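Side-chain contact in profilin II (Homo sapiens, PDB 1D1J), which binds actin and poly-L-proline, and so probably helps to control actin filament assembly: residues A[127-130]-A[131-134]. Residues are numbered along the deposited sequence; the frame is centred on the assembly and turned at random.
Sequences AYEL and ALYL
The carbonyl oxygen of Y128 accepts the backbone N-H of L132 at 2.9 Å (N to O). The bond is one of four successive i to i+4 bonds in this part of the C-terminal alpha-helix, 120-136, of the profilin fold. The others run from A131 to A127, from Y133 to E129 and from L134 to L130, each 3.0 Å from N to O. CB of L132 also packs against Y128 O, at 3.4 Å.

Three side-chain pairs meet along the helix, two at i to i+4 spacing and L130 with Y133 at i to i+3. Y128 and L132 lie side by side and point the same way. CE2 of the Y128 ring meets CD2 of L132 at 4.1 Å. Both side chains have CG anti to the backbone N (chi1 177° and -178°), which gives them their common direction. Two residues on, and on another side of the helix, L130 CG lies 4.4 Å from L134 CD1. Both leucines also touch Y6 of helix 4-10, so this side of the helix packs against the N-terminal helix.

Y128, E129 and Y133 also meet neighbouring copies of the protein. Y128 OH and E129 OE2 are hydrogen-bonded to E129 OE2 and Y128 OH of the third subunit. E129 OE2 also forms a salt bridge with R136 of the second subunit, so two partners hold this carboxylate oxygen. The Y133 ring stacks on Y133 of the second subunit. Within its own chain, Y133 lies obliquely across L130, with ring atom CD2 4.2 Å from L130 CD1.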
# COMPACT_ATOMS: atom_id res chain seq x y z
N ALA A 127 9.78 8.92 2.61
CA ALA A 127 9.53 9.45 1.28
C ALA A 127 8.76 8.39 0.47
O ALA A 127 7.75 8.69 -0.16
CB ALA A 127 10.85 9.78 0.60
N TYR A 128 9.22 7.14 0.55
CA TYR A 128 8.60 6.02 -0.14
C TYR A 128 7.13 5.89 0.20
O TYR A 128 6.29 5.78 -0.69
CB TYR A 128 9.31 4.70 0.20
CG TYR A 128 8.67 3.48 -0.43
CD1 TYR A 128 8.86 3.18 -1.79
CD2 TYR A 128 7.86 2.63 0.33
CE1 TYR A 128 8.28 2.06 -2.36
CE2 TYR A 128 7.27 1.50 -0.24
CZ TYR A 128 7.48 1.22 -1.58
OH TYR A 128 6.91 0.11 -2.15
N GLU A 129 6.81 5.91 1.50
CA GLU A 129 5.42 5.80 1.93
C GLU A 129 4.51 6.90 1.40
O GLU A 129 3.42 6.61 0.91
CB GLU A 129 5.31 5.71 3.47
CG GLU A 129 5.74 4.35 4.06
CD GLU A 129 4.93 3.16 3.54
OE1 GLU A 129 3.73 3.32 3.24
OE2 GLU A 129 5.51 2.06 3.43
N LEU A 130 4.93 8.16 1.46
CA LEU A 130 4.09 9.25 0.96
C LEU A 130 3.92 9.20 -0.56
O LEU A 130 2.85 9.52 -1.07
CB LEU A 130 4.62 10.63 1.38
CG LEU A 130 3.68 11.77 0.97
CD1 LEU A 130 2.29 11.55 1.59
CD2 LEU A 130 4.26 13.12 1.39
N ALA A 131 4.98 8.81 -1.26
CA ALA A 131 4.96 8.68 -2.72
C ALA A 131 3.98 7.57 -3.12
O ALA A 131 3.18 7.75 -4.05
CB ALA A 131 6.36 8.38 -3.26
N LEU A 132 4.03 6.45 -2.40
CA LEU A 132 3.16 5.30 -2.64
C LEU A 132 1.71 5.70 -2.42
O LEU A 132 0.82 5.29 -3.17
CB LEU A 132 3.53 4.14 -1.71
CG LEU A 132 2.73 2.85 -1.88
CD1 LEU A 132 2.86 2.34 -3.30
CD2 LEU A 132 3.21 1.80 -0.88
N TYR A 133 1.48 6.50 -1.37
CA TYR A 133 0.14 6.97 -1.07
C TYR A 133 -0.38 7.84 -2.23
O TYR A 133 -1.50 7.64 -2.72
CB TYR A 133 0.12 7.75 0.25
CG TYR A 133 -1.20 8.40 0.54
CD1 TYR A 133 -2.34 7.64 0.78
CD2 TYR A 133 -1.34 9.79 0.50
CE1 TYR A 133 -3.59 8.23 0.98
CE2 TYR A 133 -2.58 10.40 0.70
CZ TYR A 133 -3.70 9.61 0.94
OH TYR A 133 -4.93 10.21 1.14
N LEU A 134 0.46 8.77 -2.69
CA LEU A 134 0.09 9.66 -3.80
C LEU A 134 -0.18 8.91 -5.11
O LEU A 134 -1.15 9.21 -5.81
CB LEU A 134 1.15 10.75 -3.99
CG LEU A 134 1.33 11.69 -2.79
CD1 LEU A 134 2.41 12.71 -3.11
CD2 LEU A 134 0.02 12.37 -2.44